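Local coordinates for nucleoporin NUP82 (Saccharomyces cerevisiae, PDB 3PBP), which is a structural component of the nuclear pore complex, whose nucleoporins can also serve as docking partners for transport factors, at residues 422-436 / 439-452. The protein carries 1 engineered substitution. Numbering follows the deposited sequence.
Sequences RIPNLAYINWNDQSN and LMSNKTLTFQNISS
N425 and M440, a selenomethionine, both set CG anti to the backbone N (chi1 -158° and 176°), which puts each CG beside its own carbonyl carbon. The ends lead away from the partner strand, and the two side chains meet only at CB, 3.8 Å from N425 CB to M440 CB. Both rise on the same face of the sheet. Beneath them the backbones form an antiparallel hydrogen-bonded pair. N425 N lies 2.8 Å from M440 O, and M440 N lies 2.9 Å from N425 O. Both bonds are nearly straight. L426 and L439 run side by side on the opposite face, with L426 CD1 3.6 Å from L439 CD2. I429 CD1 meets the edge of the F447 ring at CE2, 3.8 Å away. Farther along, I450 N bonds to S435 O at 3.1 Å. S435 OG adds a weak bond to I450 O.

These strands form two consecutive hairpins in the last sheet of the N-terminal beta-propeller domain. N425 and M440 face strand 24-29, where N425 OD1 accepts from I26 N. L426 and I450 pack on Y374 of the preceding sheet. Backbone bonds thus set the strand pairing, while side chains make an apolar contact with Y374 and a mixed polar and apolar one with strand 24-29.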
loop_
_atom_site.group_PDB
_atom_site.type_symbol
_atom_site.label_atom_id
_atom_site.label_comp_id
_atom_site.label_asym_id
_atom_site.label_seq_id
_atom_site.Cartn_x
_atom_site.Cartn_y
_atom_site.Cartn_z
ATOM N N ARG A 422 -3.303 -14.459 -23.110
ATOM C CA ARG A 422 -4.077 -14.302 -21.885
ATOM C C ARG A 422 -3.040 -14.135 -20.777
ATOM O O ARG A 422 -2.241 -15.051 -20.565
ATOM C CB ARG A 422 -4.893 -15.574 -21.627
ATOM C CG ARG A 422 -5.625 -16.121 -22.848
ATOM C CD ARG A 422 -6.989 -15.490 -22.969
ATOM N NE ARG A 422 -7.730 -15.626 -21.718
ATOM C CZ ARG A 422 -8.983 -15.219 -21.542
ATOM N NH1 ARG A 422 -9.647 -14.647 -22.541
ATOM N NH2 ARG A 422 -9.570 -15.378 -20.362
ATOM N N ILE A 423 -3.036 -12.988 -20.089
ATOM C CA ILE A 423 -2.070 -12.753 -19.005
ATOM C C ILE A 423 -1.725 -14.074 -18.321
ATOM O O ILE A 423 -2.444 -14.534 -17.428
ATOM C CB ILE A 423 -2.627 -11.807 -17.939
ATOM C CG1 ILE A 423 -2.994 -10.462 -18.572
ATOM C CG2 ILE A 423 -1.594 -11.624 -16.829
ATOM C CD1 ILE A 423 -3.604 -9.471 -17.580
ATOM N N PRO A 424 -0.608 -14.697 -18.728
ATOM C CA PRO A 424 -0.205 -15.974 -18.143
ATOM C C PRO A 424 0.206 -15.955 -16.676
ATOM O O PRO A 424 0.384 -14.902 -16.051
ATOM C CB PRO A 424 0.924 -16.426 -19.067
ATOM C CG PRO A 424 1.580 -15.145 -19.409
ATOM C CD PRO A 424 0.406 -14.222 -19.689
ATOM N N ASN A 425 0.337 -17.163 -16.151
ATOM C CA ASN A 425 0.725 -17.420 -14.784
ATOM C C ASN A 425 2.208 -17.801 -14.906
ATOM O O ASN A 425 2.558 -18.690 -15.680
ATOM C CB ASN A 425 -0.132 -18.587 -14.274
ATOM C CG ASN A 425 -0.243 -18.630 -12.774
ATOM O OD1 ASN A 425 0.616 -19.184 -12.092
ATOM N ND2 ASN A 425 -1.308 -18.042 -12.244
ATOM N N LEU A 426 3.085 -17.111 -14.184
ATOM C CA LEU A 426 4.512 -17.421 -14.252
ATOM C C LEU A 426 5.012 -18.230 -13.067
ATOM O O LEU A 426 4.408 -18.232 -11.998
ATOM C CB LEU A 426 5.341 -16.142 -14.340
ATOM C CG LEU A 426 5.490 -15.475 -15.697
ATOM C CD1 LEU A 426 4.124 -15.205 -16.293
ATOM C CD2 LEU A 426 6.275 -14.188 -15.521
ATOM N N ALA A 427 6.134 -18.909 -13.265
ATOM C CA ALA A 427 6.744 -19.705 -12.217
ATOM C C ALA A 427 8.178 -20.069 -12.588
ATOM O O ALA A 427 8.465 -20.451 -13.713
ATOM C CB ALA A 427 5.924 -20.959 -11.981
ATOM N N TYR A 428 9.076 -19.931 -11.625
ATOM C CA TYR A 428 10.486 -20.261 -11.814
ATOM C C TYR A 428 10.684 -21.728 -11.446
ATOM O O TYR A 428 10.309 -22.157 -10.360
ATOM C CB TYR A 428 11.350 -19.373 -10.914
ATOM C CG TYR A 428 12.791 -19.806 -10.754
ATOM C CD1 TYR A 428 13.786 -19.355 -11.622
ATOM C CD2 TYR A 428 13.167 -20.625 -9.696
ATOM C CE1 TYR A 428 15.127 -19.706 -11.428
ATOM C CE2 TYR A 428 14.490 -20.986 -9.494
ATOM C CZ TYR A 428 15.471 -20.526 -10.355
ATOM O OH TYR A 428 16.786 -20.885 -10.123
ATOM N N ILE A 429 11.265 -22.501 -12.354
ATOM C CA ILE A 429 11.501 -23.910 -12.097
ATOM C C ILE A 429 12.961 -24.278 -12.329
ATOM O O ILE A 429 13.478 -24.143 -13.436
ATOM C CB ILE A 429 10.623 -24.782 -12.990
ATOM C CG1 ILE A 429 9.159 -24.512 -12.667
ATOM C CG2 ILE A 429 10.962 -26.247 -12.787
ATOM C CD1 ILE A 429 8.200 -25.205 -13.593
ATOM N N ASN A 430 13.620 -24.739 -11.273
ATOM C CA ASN A 430 15.013 -25.120 -11.363
ATOM C C ASN A 430 15.056 -26.606 -11.665
ATOM O O ASN A 430 14.787 -27.429 -10.796
ATOM C CB ASN A 430 15.720 -24.831 -10.043
ATOM C CG ASN A 430 17.210 -24.656 -10.217
ATOM O OD1 ASN A 430 17.882 -25.514 -10.792
ATOM N ND2 ASN A 430 17.741 -23.534 -9.728
ATOM N N TRP A 431 15.390 -26.955 -12.902
ATOM C CA TRP A 431 15.427 -28.360 -13.286
ATOM C C TRP A 431 16.755 -28.811 -13.890
ATOM O O TRP A 431 17.176 -28.332 -14.952
ATOM C CB TRP A 431 14.293 -28.657 -14.266
ATOM C CG TRP A 431 13.851 -30.093 -14.245
ATOM C CD1 TRP A 431 13.270 -30.768 -13.199
ATOM C CD2 TRP A 431 13.941 -31.025 -15.322
ATOM N NE1 TRP A 431 12.994 -32.064 -13.566
ATOM C CE2 TRP A 431 13.396 -32.249 -14.864
ATOM C CE3 TRP A 431 14.430 -30.949 -16.631
ATOM C CZ2 TRP A 431 13.329 -33.381 -15.671
ATOM C CZ3 TRP A 431 14.364 -32.077 -17.431
ATOM C CH2 TRP A 431 13.818 -33.279 -16.948
ATOM N N ASN A 432 17.400 -29.751 -13.205
ATOM C CA ASN A 432 18.683 -30.294 -13.636
ATOM C C ASN A 432 19.662 -29.202 -14.071
ATOM O O ASN A 432 20.037 -29.105 -15.242
ATOM C CB ASN A 432 18.474 -31.312 -14.766
ATOM C CG ASN A 432 17.523 -32.428 -14.371
ATOM O OD1 ASN A 432 17.478 -32.839 -13.210
ATOM N ND2 ASN A 432 16.767 -32.930 -15.336
ATOM N N ASP A 433 20.061 -28.381 -13.105
ATOM C CA ASP A 433 21.002 -27.297 -13.333
ATOM C C ASP A 433 20.585 -26.256 -14.358
ATOM O O ASP A 433 21.428 -25.529 -14.883
ATOM C CB ASP A 433 22.365 -27.863 -13.723
ATOM C CG ASP A 433 23.330 -27.914 -12.553
ATOM O OD1 ASP A 433 23.599 -26.842 -11.959
ATOM O OD2 ASP A 433 23.820 -29.019 -12.230
ATOM N N GLN A 434 19.295 -26.178 -14.650
ATOM C CA GLN A 434 18.818 -25.191 -15.605
ATOM C C GLN A 434 17.558 -24.506 -15.127
ATOM O O GLN A 434 16.497 -25.124 -15.045
ATOM C CB GLN A 434 18.556 -25.832 -16.968
ATOM C CG GLN A 434 19.763 -25.830 -17.890
ATOM C CD GLN A 434 19.408 -26.264 -19.304
ATOM O OE1 GLN A 434 18.542 -25.662 -19.953
ATOM N NE2 GLN A 434 20.072 -27.311 -19.791
ATOM N N SER A 435 17.681 -23.224 -14.804
ATOM C CA SER A 435 16.532 -22.463 -14.354
ATOM C C SER A 435 15.639 -22.183 -15.565
ATOM O O SER A 435 16.122 -21.900 -16.659
ATOM C CB SER A 435 16.985 -21.164 -13.671
ATOM O OG SER A 435 18.071 -20.561 -14.349
ATOM N N ASN A 436 14.332 -22.292 -15.367
ATOM C CA ASN A 436 13.384 -22.068 -16.442
ATOM C C ASN A 436 12.202 -21.231 -15.986
ATOM O O ASN A 436 12.027 -20.979 -14.796
ATOM C CB ASN A 436 12.882 -23.410 -16.961
ATOM C CG ASN A 436 14.008 -24.308 -17.410
ATOM O OD1 ASN A 436 14.685 -24.023 -18.395
ATOM N ND2 ASN A 436 14.225 -25.399 -16.679
ATOM N N LEU A 439 5.289 -20.723 -18.368
ATOM C CA LEU A 439 4.226 -19.794 -18.728
ATOM C C LEU A 439 2.955 -20.603 -18.854
ATOM O O LEU A 439 2.818 -21.434 -19.745
ATOM C CB LEU A 439 4.538 -19.104 -20.054
ATOM C CG LEU A 439 5.769 -18.198 -20.024
ATOM C CD1 LEU A 439 5.990 -17.572 -21.394
ATOM C CD2 LEU A 439 5.574 -17.119 -18.964
HETATM N N MSE A 440 2.028 -20.365 -17.942
HETATM C CA MSE A 440 0.769 -21.084 -17.937
HETATM C C MSE A 440 -0.377 -20.208 -18.407
HETATM O O MSE A 440 -0.438 -19.026 -18.081
HETATM C CB MSE A 440 0.463 -21.569 -16.521
HETATM C CG MSE A 440 -0.883 -22.275 -16.348
HETATM SE SE MSE A 440 -0.839 -24.141 -16.875
HETATM C CE MSE A 440 0.756 -24.657 -15.869
ATOM N N SER A 441 -1.283 -20.794 -19.179
ATOM C CA SER A 441 -2.460 -20.082 -19.665
ATOM C C SER A 441 -3.583 -21.101 -19.795
ATOM O O SER A 441 -3.360 -22.310 -19.682
ATOM C CB SER A 441 -2.197 -19.409 -21.020
ATOM O OG SER A 441 -2.084 -20.360 -22.061
ATOM N N ASN A 442 -4.795 -20.610 -20.003
ATOM C CA ASN A 442 -5.944 -21.483 -20.157
ATOM C C ASN A 442 -5.604 -22.631 -21.098
ATOM O O ASN A 442 -5.683 -23.799 -20.731
ATOM C CB ASN A 442 -7.116 -20.685 -20.734
ATOM C CG ASN A 442 -6.660 -19.579 -21.698
ATOM O OD1 ASN A 442 -5.842 -19.802 -22.601
ATOM N ND2 ASN A 442 -7.199 -18.380 -21.508
ATOM N N LYS A 443 -5.184 -22.262 -22.306
ATOM C CA LYS A 443 -4.867 -23.195 -23.375
ATOM C C LYS A 443 -3.467 -23.776 -23.428
ATOM O O LYS A 443 -3.270 -24.829 -24.039
ATOM C CB LYS A 443 -5.146 -22.533 -24.736
ATOM C CG LYS A 443 -6.597 -22.105 -24.973
ATOM C CD LYS A 443 -6.770 -21.426 -26.331
ATOM C CE LYS A 443 -8.233 -21.092 -26.606
ATOM N NZ LYS A 443 -8.433 -20.450 -27.942
ATOM N N THR A 444 -2.488 -23.125 -22.811
ATOM C CA THR A 444 -1.131 -23.645 -22.921
ATOM C C THR A 444 -0.339 -23.791 -21.622
ATOM O O THR A 444 -0.821 -23.487 -20.537
ATOM C CB THR A 444 -0.313 -22.768 -23.925
ATOM O OG1 THR A 444 -1.117 -22.487 -25.076
ATOM C CG2 THR A 444 0.940 -23.492 -24.402
ATOM N N LEU A 445 0.880 -24.298 -21.773
ATOM C CA LEU A 445 1.839 -24.498 -20.700
ATOM C C LEU A 445 3.192 -24.573 -21.393
ATOM O O LEU A 445 3.578 -25.619 -21.907
ATOM C CB LEU A 445 1.567 -25.796 -19.943
ATOM C CG LEU A 445 2.696 -26.202 -18.986
ATOM C CD1 LEU A 445 3.138 -25.015 -18.138
ATOM C CD2 LEU A 445 2.217 -27.343 -18.115
ATOM N N THR A 446 3.897 -23.447 -21.410
ATOM C CA THR A 446 5.199 -23.346 -22.051
ATOM C C THR A 446 6.325 -23.236 -21.039
ATOM O O THR A 446 6.106 -22.837 -19.903
ATOM C CB THR A 446 5.252 -22.111 -22.941
ATOM O OG1 THR A 446 4.188 -22.175 -23.894
ATOM C CG2 THR A 446 6.579 -22.025 -23.669
ATOM N N PHE A 447 7.530 -23.596 -21.459
ATOM C CA PHE A 447 8.699 -23.506 -20.596
ATOM C C PHE A 447 9.778 -22.802 -21.400
ATOM O O PHE A 447 9.873 -22.998 -22.609
ATOM C CB PHE A 447 9.176 -24.902 -20.163
ATOM C CG PHE A 447 8.190 -25.634 -19.294
ATOM C CD1 PHE A 447 7.037 -26.188 -19.837
ATOM C CD2 PHE A 447 8.381 -25.718 -17.923
ATOM C CE1 PHE A 447 6.085 -26.809 -19.027
ATOM C CE2 PHE A 447 7.433 -26.338 -17.105
ATOM C CZ PHE A 447 6.285 -26.881 -17.661
ATOM N N GLN A 448 10.576 -21.970 -20.739
ATOM C CA GLN A 448 11.637 -21.238 -21.419
ATOM C C GLN A 448 12.865 -21.110 -20.546
ATOM O O GLN A 448 12.758 -21.004 -19.328
ATOM C CB GLN A 448 11.144 -19.852 -21.808
ATOM C CG GLN A 448 9.824 -19.902 -22.521
ATOM C CD GLN A 448 9.482 -18.608 -23.184
ATOM O OE1 GLN A 448 8.489 -18.517 -23.910
ATOM N NE2 GLN A 448 10.301 -17.589 -22.949
ATOM N N ASN A 449 14.032 -21.111 -21.178
ATOM C CA ASN A 449 15.287 -21.009 -20.452
ATOM C C ASN A 449 15.498 -19.606 -19.909
ATOM O O ASN A 449 15.127 -18.622 -20.546
ATOM C CB ASN A 449 16.443 -21.393 -21.370
ATOM C CG ASN A 449 16.303 -22.803 -21.925
ATOM O OD1 ASN A 449 16.439 -23.789 -21.195
ATOM N ND2 ASN A 449 16.021 -22.903 -23.221
ATOM N N ILE A 450 16.084 -19.530 -18.721
ATOM C CA ILE A 450 16.365 -18.257 -18.072
ATOM C C ILE A 450 17.857 -18.209 -17.755
ATOM O O ILE A 450 18.402 -19.143 -17.166
ATOM C CB ILE A 450 15.571 -18.106 -16.747
ATOM C CG1 ILE A 450 14.066 -18.201 -17.013
ATOM C CG2 ILE A 450 15.913 -16.778 -16.089
ATOM C CD1 ILE A 450 13.523 -17.114 -17.926
ATOM N N SER A 451 18.520 -17.134 -18.159
ATOM C CA SER A 451 19.946 -16.998 -17.891
ATOM C C SER A 451 20.153 -16.519 -16.453
ATOM O O SER A 451 19.599 -15.493 -16.045
ATOM C CB SER A 451 20.581 -16.013 -18.878
ATOM O OG SER A 451 19.945 -14.747 -18.828
ATOM N N SER A 452 20.936 -17.289 -15.696
ATOM C CA SER A 452 21.261 -17.009 -14.288
ATOM C C SER A 452 20.249 -17.608 -13.298
ATOM O O SER A 452 20.684 -18.418 -12.444
ATOM C CB SER A 452 21.394 -15.494 -14.049
ATOM O OG SER A 452 21.894 -15.208 -12.751
ATOM O OXT SER A 452 19.044 -17.267 -13.376
#